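Local coordinates for protein 2-CYS peroxiredoxin (Plasmodium yoelii, PDB 2H01) that probably reduces hydrogen peroxide and organic hydroperoxides to water and alcohols as a thiol-specific, thioredoxin-linked peroxidase, at residues P40-F45 / F77-W82; L69-D74 / I100-K105. One frame throughout, in Å; residues are numbered along the deposited sequence.

Contact 1. Residues P40-F45 / F77-W82; sequences PLDFTF and FTHLAW
The carboxylate of D42 meets two rings of helix 76-83, the edge of one and the face of the other. Its OD2 takes a hydrogen bond from H79 ND1 at 2.7 Å, nearly straight (163° at the hydrogen), on the syn side of the carboxylate. The oxygen sits almost exactly in the imidazole plane, and the two side chains cross at about a right angle. W82 instead offers a face: D42 CA stands 3.7 Å from the centroid of the indole six-membered ring, close to the ring normal, while D42 CG comes to 3.2 Å from W82 CE3. The short side chain of aspartate keeps CA and CB over the indole while its carboxylate is already at the imidazole edge, and T78 CG2 fills in beside OD2. The other oxygen, OD1, is held by Y39 OH, which helps to fix the rotation of the carboxylate.

P40-F45 begins the PxxxTxxC sequence of peroxiredoxins, the loop that leads to the predicted peroxidatic cysteine C47, and one indole face of W82 packs on the backbone of D42 and F43. F43 N lies 3.3 Å from W82 CE2, while W82 NE1 is hydrogen-bonded to G90 O.

F43 then swings its phenyl ring back along the tryptophan, the two side chains running in opposite directions. CG, anti to the carbonyl carbon (chi1 -74°), carries the ring toward W82, where it lies oblique, planes 44° apart, and F43 CD1 is 3.5 Å from W82 CD1. W82 CB sits over the phenyl face, and F43 CZ meets A81 CB at 4.1 Å, where the small alanine lets the ring lie close to the helix.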
ATOM      1  N   PRO A  40       9.336   7.546  -0.727  1.00 20.71           N
ATOM      2  CA  PRO A  40       9.836   8.859  -0.312  1.00 21.58           C
ATOM      3  C   PRO A  40       9.191  10.081  -0.965  1.00 21.70           C
ATOM      4  O   PRO A  40       8.509  10.873  -0.312  1.00 22.22           O
ATOM      5  CB  PRO A  40      11.331   8.785  -0.642  1.00 20.53           C
ATOM      6  CG  PRO A  40      11.646   7.321  -0.565  1.00 19.72           C
ATOM      7  CD  PRO A  40      10.436   6.695  -1.218  1.00 21.05           C
ATOM      8  N   LEU A  41       9.414  10.224  -2.265  1.00 21.53           N
ATOM      9  CA  LEU A  41       8.935  11.395  -2.979  1.00 21.85           C
ATOM     10  C   LEU A  41       8.555  11.205  -4.427  1.00 22.87           C
ATOM     11  O   LEU A  41       8.920  10.227  -5.078  1.00 23.64           O
ATOM     12  CB  LEU A  41      10.013  12.477  -2.947  1.00 21.42           C
ATOM     13  CG  LEU A  41      10.527  12.973  -1.601  1.00 19.63           C
ATOM     14  CD1 LEU A  41      11.813  13.760  -1.819  1.00 18.41           C
ATOM     15  CD2 LEU A  41       9.459  13.824  -0.926  1.00 21.32           C
ATOM     16  N   ASP A  42       7.838  12.205  -4.914  1.00 23.01           N
ATOM     17  CA  ASP A  42       7.396  12.300  -6.289  1.00 24.29           C
ATOM     18  C   ASP A  42       8.513  13.020  -7.052  1.00 25.49           C
ATOM     19  O   ASP A  42       9.347  13.692  -6.452  1.00 25.59           O
ATOM     20  CB  ASP A  42       6.140  13.161  -6.357  1.00 24.19           C
ATOM     21  CG  ASP A  42       4.881  12.418  -5.953  1.00 24.14           C
ATOM     22  OD1 ASP A  42       4.949  11.405  -5.219  1.00 24.97           O
ATOM     23  OD2 ASP A  42       3.810  12.887  -6.374  1.00 24.51           O
ATOM     24  N   PHE A  43       8.525  12.876  -8.373  1.00 26.07           N
ATOM     25  CA  PHE A  43       9.499  13.559  -9.218  1.00 25.90           C
ATOM     26  C   PHE A  43      11.010  13.410  -8.962  1.00 26.12           C
ATOM     27  O   PHE A  43      11.773  14.219  -9.477  1.00 29.50           O
ATOM     28  CB  PHE A  43       9.163  15.063  -9.245  1.00 23.07           C
ATOM     29  CG  PHE A  43       7.942  15.413 -10.073  1.00 22.35           C
ATOM     30  CD1 PHE A  43       7.942  15.235 -11.455  1.00 21.77           C
ATOM     31  CD2 PHE A  43       6.811  15.959  -9.473  1.00 21.56           C
ATOM     32  CE1 PHE A  43       6.830  15.606 -12.228  1.00 21.65           C
ATOM     33  CE2 PHE A  43       5.695  16.332 -10.233  1.00 21.76           C
ATOM     34  CZ  PHE A  43       5.705  16.158 -11.609  1.00 21.31           C
ATOM     35  N   THR A  44      11.463  12.419  -8.190  1.00 25.59           N
ATOM     36  CA  THR A  44      12.911  12.270  -7.964  1.00 25.37           C
ATOM     37  C   THR A  44      13.551  11.648  -9.195  1.00 25.31           C
ATOM     38  O   THR A  44      12.869  11.373 -10.170  1.00 25.02           O
ATOM     39  CB  THR A  44      13.267  11.360  -6.743  1.00 25.91           C
ATOM     40  OG1 THR A  44      12.973   9.990  -7.056  1.00 27.87           O
ATOM     41  CG2 THR A  44      12.499  11.800  -5.489  1.00 25.85           C
ATOM     42  N   PHE A  45      14.859  11.414  -9.144  1.00 26.38           N
ATOM     43  CA  PHE A  45      15.563  10.825 -10.285  1.00 28.17           C
ATOM     44  C   PHE A  45      15.747   9.319 -10.153  1.00 28.78           C
ATOM     45  O   PHE A  45      16.435   8.685 -10.950  1.00 28.71           O
ATOM     46  CB  PHE A  45      16.915  11.519 -10.495  1.00 28.70           C
ATOM     47  CG  PHE A  45      16.792  12.990 -10.825  1.00 28.13           C
ATOM     48  CD1 PHE A  45      15.789  13.441 -11.684  1.00 27.49           C
ATOM     49  CD2 PHE A  45      17.673  13.914 -10.285  1.00 28.41           C
ATOM     50  CE1 PHE A  45      15.666  14.788 -11.995  1.00 27.86           C
ATOM     51  CE2 PHE A  45      17.562  15.272 -10.589  1.00 29.66           C
ATOM     52  CZ  PHE A  45      16.555  15.712 -11.447  1.00 28.84           C
ATOM     53  N   PHE A  77      -1.755  17.768  -5.315  1.00 24.05           N
ATOM     54  CA  PHE A  77      -1.471  18.531  -6.523  1.00 22.40           C
ATOM     55  C   PHE A  77      -0.208  18.010  -7.199  1.00 21.91           C
ATOM     56  O   PHE A  77      -0.150  17.912  -8.423  1.00 22.68           O
ATOM     57  CB  PHE A  77      -1.327  20.007  -6.182  1.00 20.74           C
ATOM     58  CG  PHE A  77      -2.582  20.611  -5.640  1.00 19.13           C
ATOM     59  CD1 PHE A  77      -3.645  20.902  -6.485  1.00 18.85           C
ATOM     60  CD2 PHE A  77      -2.714  20.868  -4.287  1.00 18.00           C
ATOM     61  CE1 PHE A  77      -4.825  21.441  -5.992  1.00 19.37           C
ATOM     62  CE2 PHE A  77      -3.893  21.409  -3.781  1.00 17.79           C
ATOM     63  CZ  PHE A  77      -4.953  21.696  -4.637  1.00 18.00           C
ATOM     64  N   THR A  78       0.827  17.679  -6.446  1.00 22.82           N
ATOM     65  CA  THR A  78       1.981  17.122  -7.118  1.00 23.46           C
ATOM     66  C   THR A  78       1.868  15.679  -7.579  1.00 22.74           C
ATOM     67  O   THR A  78       2.523  15.290  -8.532  1.00 22.17           O
ATOM     68  CB  THR A  78       3.328  17.460  -6.479  1.00 22.70           C
ATOM     69  OG1 THR A  78       3.131  18.178  -5.271  1.00 24.63           O
ATOM     70  CG2 THR A  78       4.047  16.232  -6.061  1.00 24.83           C
ATOM     71  N   HIS A  79       0.995  14.910  -6.935  1.00 22.30           N
ATOM     72  CA  HIS A  79       0.699  13.571  -7.450  1.00 21.95           C
ATOM     73  C   HIS A  79       0.071  13.719  -8.835  1.00 22.66           C
ATOM     74  O   HIS A  79       0.472  13.063  -9.792  1.00 23.31           O
ATOM     75  CB  HIS A  79      -0.313  12.829  -6.558  1.00 20.19           C
ATOM     76  CG  HIS A  79       0.254  12.300  -5.279  1.00 20.12           C
ATOM     77  ND1 HIS A  79       1.606  12.170  -5.056  1.00 20.30           N
ATOM     78  CD2 HIS A  79      -0.357  11.817  -4.172  1.00 19.01           C
ATOM     79  CE1 HIS A  79       1.806  11.632  -3.867  1.00 21.50           C
ATOM     80  NE2 HIS A  79       0.629  11.406  -3.311  1.00 19.22           N
ATOM     81  N   LEU A  80      -0.934  14.578  -8.929  1.00 23.92           N
ATOM     82  CA  LEU A  80      -1.622  14.803 -10.198  1.00 24.36           C
ATOM     83  C   LEU A  80      -0.632  15.202 -11.291  1.00 26.10           C
ATOM     84  O   LEU A  80      -0.620  14.617 -12.380  1.00 25.66           O
ATOM     85  CB  LEU A  80      -2.685  15.891 -10.040  1.00 22.38           C
ATOM     86  CG  LEU A  80      -3.426  16.268 -11.323  1.00 22.39           C
ATOM     87  CD1 LEU A  80      -4.099  15.016 -11.900  1.00 22.10           C
ATOM     88  CD2 LEU A  80      -4.461  17.362 -11.031  1.00 20.07           C
ATOM     89  N   ALA A  81       0.200  16.196 -10.988  1.00 26.97           N
ATOM     90  CA  ALA A  81       1.200  16.677 -11.927  1.00 27.30           C
ATOM     91  C   ALA A  81       2.177  15.568 -12.307  1.00 27.11           C
ATOM     92  O   ALA A  81       2.699  15.554 -13.423  1.00 27.93           O
ATOM     93  CB  ALA A  81       1.963  17.859 -11.322  1.00 25.51           C
ATOM     94  N   TRP A  82       2.424  14.641 -11.384  1.00 27.34           N
ATOM     95  CA  TRP A  82       3.348  13.542 -11.651  1.00 28.42           C
ATOM     96  C   TRP A  82       2.695  12.491 -12.546  1.00 29.97           C
ATOM     97  O   TRP A  82       3.375  11.813 -13.312  1.00 30.68           O
ATOM     98  CB  TRP A  82       3.803  12.899 -10.343  1.00 28.87           C
ATOM     99  CG  TRP A  82       5.042  12.076 -10.463  1.00 28.62           C
ATOM    100  CD1 TRP A  82       6.055  12.250 -11.354  1.00 29.38           C
ATOM    101  CD2 TRP A  82       5.466  11.035  -9.575  1.00 28.38           C
ATOM    102  NE1 TRP A  82       7.093  11.391 -11.076  1.00 29.74           N
ATOM    103  CE2 TRP A  82       6.757  10.633  -9.986  1.00 29.09           C
ATOM    104  CE3 TRP A  82       4.880  10.408  -8.466  1.00 27.41           C
ATOM    105  CZ2 TRP A  82       7.477   9.632  -9.327  1.00 29.32           C
ATOM    106  CZ3 TRP A  82       5.593   9.414  -7.810  1.00 28.51           C
ATOM    107  CH2 TRP A  82       6.882   9.035  -8.242  1.00 27.92           C
TER

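Contact 2. Residues L69-D74 / I100-K105; sequences LGCSVD and ISDISK
K105 lays its chain across V73 and ends in an ammonium group gripped by two oxygens: NZ is hydrogen-bonded to S118 O and, at 3.1 Å, to a water. That water also donates to V73 O, so it bridges the lysine to the chain just beyond strand 66-72. Nearer the backbone, K105 CG lies 3.9 Å from V73 CG1. The length of the lysine suits this place, since its methylenes can cover the valine while the amine goes on to polar partners; a bend at chi4 (-63°) turns NZ back beside V73 CG2.

Strands 66-72 and 98-101 are parallel neighbours in the central sheet of the thioredoxin-like fold, joined through helix 76-83 as a beta-alpha-beta unit. I100 N donates to G70 O at 2.8 Å, and D102 N donates to S72 O at 3.1 Å, the second donor tilted from the carbonyl plane. C71 and I100 point to the same face of the sheet, where C71 CB packs 3.7 Å from I100 CG1. C71 SG, anti to its backbone N (chi1 179°), reaches along to the CB of D102. Both side chains are apolar enough for this buried face.

On the other face, S101 OG donates to D74 O in the carbonyl plane, on a lone pair; the modelled 2.5 Å is very short, and its exact value is doubtful. S72 OG donates to D74 OD2, which D42 N also reaches. Past the strand ends, V73 CA makes a CA-H...O contact with D102 O at 3.3 Å. D102 turns both carboxylate oxygens to amides in the first turn of helix 106-110, OD1 to I107 N and OD2 to A108 N. Because its backbone N also holds S72 O, D102 probably ties strand end, turn 102-105 and helix together.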
ATOM      1  N   LEU A  69      -3.138   1.383  -2.414  1.00 20.20           N
ATOM      2  CA  LEU A  69      -3.014   2.769  -1.968  1.00 17.15           C
ATOM      3  C   LEU A  69      -1.534   3.133  -1.864  1.00 17.09           C
ATOM      4  O   LEU A  69      -0.798   2.561  -1.065  1.00 16.95           O
ATOM      5  CB  LEU A  69      -3.712   2.972  -0.610  1.00 17.21           C
ATOM      6  CG  LEU A  69      -5.241   2.773  -0.589  1.00 14.39           C
ATOM      7  CD1 LEU A  69      -5.777   3.016   0.806  1.00 14.29           C
ATOM      8  CD2 LEU A  69      -5.915   3.727  -1.574  1.00 14.29           C
ATOM      9  N   GLY A  70      -1.105   4.070  -2.706  1.00 18.41           N
ATOM     10  CA  GLY A  70       0.274   4.533  -2.701  1.00 20.49           C
ATOM     11  C   GLY A  70       0.390   5.821  -1.905  1.00 21.17           C
ATOM     12  O   GLY A  70      -0.351   6.768  -2.136  1.00 21.65           O
ATOM     13  N   CYS A  71       1.331   5.875  -0.974  1.00 21.51           N
ATOM     14  CA  CYS A  71       1.467   7.057  -0.144  1.00 22.96           C
ATOM     15  C   CYS A  71       2.874   7.661  -0.066  1.00 23.65           C
ATOM     16  O   CYS A  71       3.862   6.943   0.104  1.00 23.78           O
ATOM     17  CB  CYS A  71       0.979   6.708   1.264  1.00 24.35           C
ATOM     18  SG  CYS A  71       1.063   8.022   2.504  1.00 27.54           S
ATOM     19  N   SER A  72       2.947   8.985  -0.218  1.00 24.61           N
ATOM     20  CA  SER A  72       4.198   9.743  -0.089  1.00 23.92           C
ATOM     21  C   SER A  72       3.783  11.054   0.572  1.00 24.47           C
ATOM     22  O   SER A  72       2.616  11.450   0.508  1.00 24.37           O
ATOM     23  CB  SER A  72       4.860  10.039  -1.438  1.00 22.84           C
ATOM     24  OG  SER A  72       4.391  11.255  -1.995  1.00 20.29           O
ATOM     25  N   VAL A  73       4.726  11.731   1.208  1.00 24.86           N
ATOM     26  CA  VAL A  73       4.399  12.970   1.888  1.00 25.11           C
ATOM     27  C   VAL A  73       4.055  14.152   0.964  1.00 25.62           C
ATOM     28  O   VAL A  73       3.733  15.238   1.447  1.00 27.42           O
ATOM     29  CB  VAL A  73       5.544  13.369   2.854  1.00 23.21           C
ATOM     30  CG1 VAL A  73       5.819  12.215   3.828  1.00 21.38           C
ATOM     31  CG2 VAL A  73       6.787  13.716   2.074  1.00 24.19           C
ATOM     32  N   ASP A  74       4.159  13.946  -0.347  1.00 24.66           N
ATOM     33  CA  ASP A  74       3.765  14.929  -1.356  1.00 23.92           C
ATOM     34  C   ASP A  74       2.278  15.313  -1.314  1.00 23.85           C
ATOM     35  O   ASP A  74       1.451  14.565  -0.818  1.00 23.38           O
ATOM     36  CB  ASP A  74       4.125  14.427  -2.764  1.00 26.42           C
ATOM     37  CG  ASP A  74       5.626  14.275  -2.988  1.00 28.96           C
ATOM     38  OD1 ASP A  74       6.308  15.270  -3.221  1.00 32.15           O
ATOM     39  OD2 ASP A  74       6.215  13.189  -2.979  1.00 29.75           O
ATOM     40  N   ILE A 100      -2.433   8.681  -2.383  1.00 20.00           N
ATOM     41  CA  ILE A 100      -2.912   9.592  -1.351  1.00 20.00           C
ATOM     42  C   ILE A 100      -1.796  10.510  -0.864  1.00 20.00           C
ATOM     43  O   ILE A 100      -0.604  10.176  -0.992  1.00 27.65           O
ATOM     44  CB  ILE A 100      -3.503   8.804  -0.166  1.00 20.00           C
ATOM     45  CG1 ILE A 100      -2.444   7.880   0.440  1.00 20.00           C
ATOM     46  CG2 ILE A 100      -4.720   8.007  -0.610  1.00 20.00           C
ATOM     47  CD1 ILE A 100      -2.865   7.247   1.749  1.00 20.00           C
ATOM     48  N   SER A 101      -2.201  11.466  -0.220  1.00 27.91           N
ATOM     49  CA  SER A 101      -1.261  12.518   0.117  1.00 28.93           C
ATOM     50  C   SER A 101      -1.123  12.682   1.612  1.00 29.38           C
ATOM     51  O   SER A 101      -2.084  13.055   2.284  1.00 30.50           O
ATOM     52  CB  SER A 101      -1.718  13.840  -0.509  1.00 29.70           C
ATOM     53  OG  SER A 101      -0.946  14.938  -0.042  1.00 33.25           O
ATOM     54  N   ASP A 102       0.090  12.428   2.094  1.00 30.12           N
ATOM     55  CA  ASP A 102       0.445  12.511   3.505  1.00 29.55           C
ATOM     56  C   ASP A 102       1.154  13.820   3.866  1.00 30.03           C
ATOM     57  O   ASP A 102       2.283  13.812   4.322  1.00 29.18           O
ATOM     58  CB  ASP A 102       1.298  11.308   3.915  1.00 31.22           C
ATOM     59  CG  ASP A 102       1.477  11.194   5.415  1.00 33.41           C
ATOM     60  OD1 ASP A 102       0.646  11.732   6.160  1.00 33.58           O
ATOM     61  OD2 ASP A 102       2.425  10.597   5.937  1.00 33.86           O
ATOM     62  N   ILE A 103       0.465  14.936   3.672  1.00 20.00           N
ATOM     63  CA  ILE A 103       1.101  16.241   3.667  1.00 20.00           C
ATOM     64  C   ILE A 103       1.435  16.790   5.042  1.00 20.00           C
ATOM     65  O   ILE A 103       2.271  17.659   5.167  1.00 31.59           O
ATOM     66  CB  ILE A 103       0.289  17.270   2.875  1.00 20.00           C
ATOM     67  CG1 ILE A 103       0.895  18.649   3.058  1.00 20.00           C
ATOM     68  CG2 ILE A 103      -1.133  17.303   3.341  1.00 20.00           C
ATOM     69  CD1 ILE A 103       1.086  19.375   1.793  1.00 20.00           C
ATOM     70  N   SER A 104       0.773  16.281   6.067  1.00 30.04           N
ATOM     71  CA  SER A 104       1.173  16.542   7.439  1.00 30.22           C
ATOM     72  C   SER A 104       2.220  15.577   7.963  1.00 29.87           C
ATOM     73  O   SER A 104       2.761  15.771   9.035  1.00 29.96           O
ATOM     74  CB  SER A 104      -0.048  16.580   8.357  1.00 27.80           C
ATOM     75  OG  SER A 104      -0.400  15.303   8.824  1.00 25.66           O
ATOM     76  N   LYS A 105       2.496  14.536   7.193  1.00 30.72           N
ATOM     77  CA  LYS A 105       3.426  13.490   7.594  1.00 31.55           C
ATOM     78  C   LYS A 105       2.877  12.547   8.665  1.00 32.12           C
ATOM     79  O   LYS A 105       3.562  11.631   9.094  1.00 32.78           O
ATOM     80  CB  LYS A 105       4.757  14.076   8.035  1.00 30.90           C
ATOM     81  CG  LYS A 105       5.557  14.671   6.908  1.00 31.06           C
ATOM     82  CD  LYS A 105       6.920  15.138   7.352  1.00 29.36           C
ATOM     83  CE  LYS A 105       7.410  16.255   6.474  1.00 28.11           C
ATOM     84  NZ  LYS A 105       7.583  15.795   5.092  1.00 26.77           N
TER
HETATM   85  O   HOH W   1       5.098  16.679   3.431  1.00 36.89           O

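How the contacts relate
Three of the four segments belong to one beta-alpha-beta unit: helix 76-83, which carries 77-82, connects the strands that hold 69-74 and 100-105; 40-45 follows the neighbouring strand 33-38. The centres of contacts 1 and 2 are 10 Å apart, and two polar bridges probably join them. D42 N lies 2.7 Å from D74 OD2, and H79 NE2 lies 2.9 Å from I100 O, so the histidine links the loop 40-45 to the strand end through its two ring nitrogens. H79 CE1 also packs 3.2 Å from S72 OG. Contact 1 is the one near the predicted active site, the side chain of W82 being about 8 Å from that of C47; contact 2 lies away from that site, nearer the centre of the chain.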